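Local coordinates for Exo-1,5-alpha-l-arabinofuranobiosidase (Gibberella zeae, PDB 2YDT), which probably releases arabinobiose units from the ends of alpha-1,5-linked L-arabinan chains, at residues G8-N13 / V358-E363; G98-G103 / D190-S195. One frame throughout, in Å; residues are numbered along the deposited sequence.

Contact 1 of 2, residues G8-N13 / V358-E363; sequences GKTFSN and VVRLSE. With MN (manganese (II) ion), chain K; SO4 (sulfate ion), chain D.
The phenyl ring of F11 lies over the side chain of V358. V358 CB stands 4.1 Å from the centroid of the F11 ring, only 22° off the ring normal, which makes a CH-pi contact. F11 CG sits between its own backbone N and carbonyl carbon (chi1 57°), and this folds the ring back toward the partner strand. V358 CG2 comes up beneath the far end of the ring, 3.4 Å from F11 CZ. The other branch, CG1, turns toward the carbonyl of K9. Backbone bonds run both ways across this antiparallel hydrogen-bonded pair: F11 N gives to V358 O at 3.0 Å, and V358 N gives to F11 O at 2.9 Å. Here the N-terminal strand 11-17 is added to the edge of the C-terminal strand 354-360, which is the velcro closure of a beta-propeller. Beyond the pair, T10 CG2 packs on R360 CG at 3.8 Å. Both segments also grip a sulfate, probably from the crystallisation liquor. The R360 guanidinium meets it edge-on and in plane, with NE 2.8 Å from sulfate O2 and NH2 on O1. On the other segment, the K9 and T10 backbone N atoms bond to it, and T10 OG1 gives to sulfate O4 at 2.8 Å. E363 OE2 binds a manganese ion at 2.0 Å, and two of the ion's waters donate to sulfate O2.

Contact 2 of 2, residues G98-G103 / D190-S195; sequences GKYPKG and DLKKWS
Y100 turns its CG away from its own carbonyl carbon (chi1 -57°), which carries the ring toward L191 and K192. K192 bends at its second torsion (chi2 -78°), so that its chain passes the hydroxyl end of the tyrosine at about a right angle. K192 CE lies 3.3 Å from Y100 OH, at the ring edge and near its plane. The polar ends bond to strand 134-142: Y100 OH to E134 and K192 NZ to the carbonyl of V136. L191 CD1 lies 3.8 Å from Y100 CD2, a doubtful touch because L191 has two conformers. The segments are loops of neighbouring propeller blades. Segment 190-195 forms the turn between the third and fourth strands of its blade, where sialidase-like propellers carry Asp-boxes; with D190 and W194 it is consistent with a degenerate one. D190 OD1 accepts two backbone N-H groups. K192 N, at 2.9 Å, comes from above the carboxylate plane and closes an Asx turn. K193 N lies on the syn lone pair, and its bond is nearly straight (176°). A water accepts from K99 N and donates to D190 O at 2.8 Å. K99 and K192 cross, and their like-charged NZ atoms stay 4.7 Å apart.

How the contacts relate
The centres of both contacts lie about 21 Å from the centre of the chain, and both contacts are partly buried. Their centres are about 36 Å apart and they do not touch. Contact 2 is nested along the chain inside the loop that contact 1 closes. Contact 1 joins the two chain ends within one blade, and it does so by strand pairing. Contact 2 joins loops of two successive blades, 87-142 and 154-201, and there the segments meet by side-chain packing and a bridging water. Their charges differ too: contact 1 collects polar groups around a sulfate and a manganese ion, while in contact 2 two lysine chains cross, like charges near each other, and the 190-195 loop is braced by D190.

Contact 1 of 2, residues G8-N13 / V358-E363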
loop_
_atom_site.group_PDB
_atom_site.type_symbol
_atom_site.label_atom_id
_atom_site.label_comp_id
_atom_site.label_asym_id
_atom_site.label_seq_id
_atom_site.Cartn_x
_atom_site.Cartn_y
_atom_site.Cartn_z
ATOM N N GLY A 8 -18.135 -8.584 -20.408
ATOM C CA GLY A 8 -16.832 -7.867 -20.335
ATOM C C GLY A 8 -16.290 -7.762 -18.910
ATOM O O GLY A 8 -17.033 -7.861 -17.933
ATOM N N LYS A 9 -14.985 -7.579 -18.805
ATOM C CA LYS A 9 -14.338 -7.511 -17.497
ATOM C C LYS A 9 -13.915 -6.108 -17.130
ATOM O O LYS A 9 -13.647 -5.848 -15.961
ATOM C CB LYS A 9 -13.170 -8.465 -17.461
ATOM C CG LYS A 9 -13.690 -9.875 -17.749
ATOM C CD LYS A 9 -12.737 -10.965 -17.549
ATOM C CE LYS A 9 -13.493 -12.297 -17.401
ATOM N NZ LYS A 9 -14.158 -12.469 -16.044
ATOM N N THR A 10 -13.850 -5.212 -18.104
ATOM C CA THR A 10 -13.460 -3.834 -17.827
ATOM C C THR A 10 -14.647 -2.971 -17.385
ATOM O O THR A 10 -15.815 -3.255 -17.697
ATOM C CB THR A 10 -12.754 -3.174 -19.007
ATOM O OG1 THR A 10 -13.652 -3.068 -20.127
ATOM C CG2 THR A 10 -11.486 -3.971 -19.454
ATOM N N PHE A 11 -14.329 -1.911 -16.642
ATOM C CA PHE A 11 -15.308 -0.922 -16.198
ATOM C C PHE A 11 -14.603 0.305 -15.656
ATOM O O PHE A 11 -13.409 0.255 -15.308
ATOM C CB PHE A 11 -16.248 -1.485 -15.151
ATOM C CG PHE A 11 -15.555 -2.033 -13.929
ATOM C CD1 PHE A 11 -15.157 -1.188 -12.884
ATOM C CD2 PHE A 11 -15.341 -3.389 -13.800
ATOM C CE1 PHE A 11 -14.557 -1.718 -11.741
ATOM C CE2 PHE A 11 -14.714 -3.911 -12.673
ATOM C CZ PHE A 11 -14.325 -3.069 -11.640
ATOM N N SER A 12 -15.328 1.424 -15.608
ATOM C CA SER A 12 -14.747 2.692 -15.189
ATOM C C SER A 12 -15.541 3.343 -14.059
ATOM O O SER A 12 -16.764 3.452 -14.120
ATOM C CB SER A 12 -14.666 3.661 -16.357
ATOM O OG SER A 12 -13.838 3.132 -17.395
ATOM N N ASN A 13 -14.839 3.704 -12.990
ATOM C CA ASN A 13 -15.427 4.498 -11.912
ATOM C C ASN A 13 -16.624 3.882 -11.231
ATOM O O ASN A 13 -17.628 4.564 -10.987
ATOM C CB ASN A 13 -15.758 5.884 -12.454
ATOM C CG ASN A 13 -14.582 6.496 -13.103
ATOM O OD1 ASN A 13 -14.543 6.667 -14.342
ATOM N ND2 ASN A 13 -13.578 6.792 -12.299
ATOM N N VAL A 358 -11.399 -1.143 -13.792
ATOM C CA VAL A 358 -10.588 -2.221 -14.326
ATOM C C VAL A 358 -10.359 -1.880 -15.798
ATOM O O VAL A 358 -11.327 -1.656 -16.530
ATOM C CB VAL A 358 -11.223 -3.594 -14.169
ATOM C CG1 VAL A 358 -10.470 -4.647 -15.026
ATOM C CG2 VAL A 358 -11.261 -3.983 -12.695
ATOM N N VAL A 359 -9.103 -1.800 -16.174
ATOM C CA VAL A 359 -8.652 -1.472 -17.552
ATOM C C VAL A 359 -7.839 -2.634 -18.106
ATOM O O VAL A 359 -7.413 -3.523 -17.377
ATOM C CB VAL A 359 -7.799 -0.221 -17.589
ATOM C CG1 VAL A 359 -8.563 0.970 -17.017
ATOM C CG2 VAL A 359 -6.439 -0.422 -16.850
ATOM N N ARG A 360 -7.668 -2.672 -19.434
ATOM C CA ARG A 360 -6.754 -3.577 -20.078
ATOM C C ARG A 360 -5.495 -2.831 -20.509
ATOM O O ARG A 360 -5.564 -1.811 -21.196
ATOM C CB ARG A 360 -7.413 -4.198 -21.357
ATOM C CG ARG A 360 -8.298 -5.326 -21.083
ATOM C CD ARG A 360 -8.760 -6.053 -22.382
ATOM N NE ARG A 360 -9.720 -7.045 -21.964
ATOM C CZ ARG A 360 -9.406 -8.224 -21.443
ATOM N NH1 ARG A 360 -8.149 -8.630 -21.386
ATOM N NH2 ARG A 360 -10.358 -9.016 -21.032
ATOM N N LEU A 361 -4.333 -3.376 -20.173
ATOM C CA LEU A 361 -3.074 -2.758 -20.489
ATOM C C LEU A 361 -2.900 -2.760 -22.019
ATOM O O LEU A 361 -2.355 -1.796 -22.555
ATOM C CB LEU A 361 -1.924 -3.501 -19.814
ATOM C CG LEU A 361 -1.852 -3.298 -18.308
ATOM C CD1 LEU A 361 -0.843 -4.300 -17.695
ATOM C CD2 LEU A 361 -1.518 -1.827 -17.993
ATOM N N SER A 362 -3.418 -3.810 -22.666
ATOM C CA SER A 362 -3.389 -3.905 -24.152
ATOM C C SER A 362 -4.107 -2.722 -24.814
ATOM O O SER A 362 -3.799 -2.359 -25.963
ATOM C CB SER A 362 -3.979 -5.232 -24.629
ATOM O OG SER A 362 -5.332 -5.414 -24.300
ATOM N N GLU A 363 -5.032 -2.086 -24.098
ATOM C CA GLU A 363 -5.752 -0.911 -24.617
ATOM C C GLU A 363 -5.205 0.419 -24.128
ATOM O O GLU A 363 -5.082 1.380 -24.880
ATOM C CB GLU A 363 -7.236 -1.045 -24.270
ATOM C CG GLU A 363 -7.780 -2.397 -24.739
ATOM C CD GLU A 363 -9.249 -2.623 -24.475
ATOM O OE1 GLU A 363 -9.738 -2.165 -23.419
ATOM O OE2 GLU A 363 -9.920 -3.291 -25.315
HETATM MN MN MN K . -11.818 -3.872 -25.466
HETATM S S SO4 D . -13.455 -6.570 -21.849
HETATM O O1 SO4 D . -13.126 -7.722 -21.034
HETATM O O2 SO4 D . -12.283 -5.868 -22.303
HETATM O O3 SO4 D . -14.326 -7.061 -22.917
HETATM O O4 SO4 D . -14.324 -5.630 -21.143
HETATM O O HOH W 1 -12.189 0.904 -17.895
HETATM O O HOH W 2 -11.935 -3.429 -23.161
HETATM O O HOH W 3 -11.974 -5.872 -24.978
#

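Contact 2 of 2, residues G98-G103 / D190-S195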
loop_
_atom_site.group_PDB
_atom_site.type_symbol
_atom_site.label_atom_id
_atom_site.label_comp_id
_atom_site.label_asym_id
_atom_site.label_seq_id
_atom_site.Cartn_x
_atom_site.Cartn_y
_atom_site.Cartn_z
ATOM N N GLY A 98 3.508 -21.326 10.256
ATOM C CA GLY A 98 3.024 -21.919 11.491
ATOM C C GLY A 98 1.613 -22.432 11.349
ATOM O O GLY A 98 1.280 -23.141 10.363
ATOM N N LYS A 99 0.756 -22.085 12.290
ATOM C CA LYS A 99 -0.628 -22.568 12.303
ATOM C C LYS A 99 -1.602 -21.796 11.404
ATOM O O LYS A 99 -2.810 -22.022 11.469
ATOM C CB LYS A 99 -1.147 -22.590 13.736
ATOM C CG LYS A 99 -1.346 -21.225 14.366
ATOM C CD LYS A 99 -1.773 -21.356 15.799
ATOM C CE LYS A 99 -2.078 -19.990 16.410
ATOM N NZ LYS A 99 -2.154 -20.115 17.946
ATOM N N TYR A 100 -1.077 -20.907 10.570
ATOM C CA TYR A 100 -1.872 -20.176 9.561
ATOM C C TYR A 100 -1.568 -20.729 8.176
ATOM O O TYR A 100 -0.469 -20.543 7.659
ATOM C CB TYR A 100 -1.542 -18.664 9.667
ATOM C CG TYR A 100 -1.817 -18.136 11.058
ATOM C CD1 TYR A 100 -3.092 -17.753 11.430
ATOM C CD2 TYR A 100 -0.828 -18.064 12.009
ATOM C CE1 TYR A 100 -3.376 -17.328 12.709
ATOM C CE2 TYR A 100 -1.081 -17.624 13.287
ATOM C CZ TYR A 100 -2.383 -17.242 13.635
ATOM O OH TYR A 100 -2.695 -16.810 14.914
ATOM N N PRO A 101 -2.528 -21.449 7.571
ATOM C CA PRO A 101 -2.224 -22.132 6.311
ATOM C C PRO A 101 -2.278 -21.246 5.090
ATOM O O PRO A 101 -2.758 -20.124 5.136
ATOM C CB PRO A 101 -3.350 -23.169 6.195
ATOM C CG PRO A 101 -4.442 -22.609 6.929
ATOM C CD PRO A 101 -3.827 -21.877 8.106
ATOM N N LYS A 102 -1.791 -21.789 3.988
ATOM C CA LYS A 102 -2.001 -21.206 2.668
ATOM C C LYS A 102 -3.467 -20.822 2.511
ATOM O O LYS A 102 -4.361 -21.597 2.869
ATOM C CB LYS A 102 -1.606 -22.215 1.575
ATOM C CG LYS A 102 -1.698 -21.672 0.183
ATOM C CD LYS A 102 -1.232 -22.700 -0.857
ATOM C CE LYS A 102 -1.179 -22.056 -2.203
ATOM N NZ LYS A 102 -0.919 -23.043 -3.288
ATOM N N GLY A 103 -3.706 -19.599 2.009
ATOM C CA GLY A 103 -5.028 -19.085 1.795
ATOM C C GLY A 103 -5.608 -18.280 2.939
ATOM O O GLY A 103 -6.671 -17.712 2.794
ATOM N N ASP A 190 6.358 -17.599 11.965
ATOM C CA ASP A 190 5.136 -18.160 12.591
ATOM C C ASP A 190 3.990 -17.169 12.746
ATOM O O ASP A 190 2.945 -17.508 13.313
ATOM C CB ASP A 190 5.476 -18.836 13.924
ATOM C CG ASP A 190 5.834 -17.862 15.023
ATOM O OD1 ASP A 190 6.072 -16.650 14.738
ATOM O OD2 ASP A 190 5.893 -18.251 16.203
ATOM N N LEU A 191 4.177 -15.956 12.219
ATOM C CA LEU A 191 3.245 -14.843 12.394
ATOM C C LEU A 191 3.075 -14.305 13.816
ATOM O O LEU A 191 2.291 -13.370 14.024
ATOM C CB LEU A 191 1.867 -15.162 11.814
ATOM C CG LEU A 191 1.824 -14.861 10.342
ATOM C CD1 LEU A 191 0.565 -15.445 9.708
ATOM C CD2 LEU A 191 1.831 -13.286 10.288
ATOM N N LYS A 192 3.803 -14.875 14.770
ATOM C CA LYS A 192 3.742 -14.459 16.187
ATOM C C LYS A 192 4.998 -13.726 16.672
ATOM O O LYS A 192 4.898 -12.695 17.355
ATOM C CB LYS A 192 3.493 -15.690 17.076
ATOM C CG LYS A 192 2.159 -16.443 16.774
ATOM C CD LYS A 192 1.012 -15.675 17.390
ATOM C CE LYS A 192 -0.360 -16.347 17.234
ATOM N NZ LYS A 192 -1.353 -15.476 17.914
ATOM N N LYS A 193 6.158 -14.265 16.334
ATOM C CA LYS A 193 7.468 -13.755 16.763
ATOM C C LYS A 193 8.028 -12.964 15.573
ATOM O O LYS A 193 8.123 -13.493 14.470
ATOM C CB LYS A 193 8.353 -14.978 17.067
ATOM C CG LYS A 193 9.840 -14.778 17.377
ATOM C CD LYS A 193 10.547 -16.173 17.566
ATOM C CE LYS A 193 11.976 -15.995 18.108
ATOM N NZ LYS A 193 12.724 -17.300 18.187
ATOM N N TRP A 194 8.413 -11.716 15.811
ATOM C CA TRP A 194 8.978 -10.857 14.735
ATOM C C TRP A 194 10.476 -10.614 14.979
ATOM O O TRP A 194 10.924 -10.475 16.131
ATOM C CB TRP A 194 8.220 -9.539 14.657
ATOM C CG TRP A 194 6.835 -9.753 14.218
ATOM C CD1 TRP A 194 5.745 -9.996 15.033
ATOM C CD2 TRP A 194 6.347 -9.792 12.883
ATOM N NE1 TRP A 194 4.655 -10.224 14.280
ATOM C CE2 TRP A 194 4.966 -10.087 12.956
ATOM C CE3 TRP A 194 6.933 -9.599 11.619
ATOM C CZ2 TRP A 194 4.166 -10.206 11.821
ATOM C CZ3 TRP A 194 6.137 -9.711 10.480
ATOM C CH2 TRP A 194 4.762 -10.019 10.590
ATOM N N SER A 195 11.242 -10.592 13.910
ATOM C CA SER A 195 12.690 -10.296 13.953
ATOM C C SER A 195 13.017 -8.883 14.458
ATOM O O SER A 195 12.172 -7.973 14.516
ATOM C CB SER A 195 13.302 -10.441 12.550
ATOM O OG SER A 195 13.011 -9.306 11.721
HETATM O O HOH W 4 1.958 -20.038 13.982
#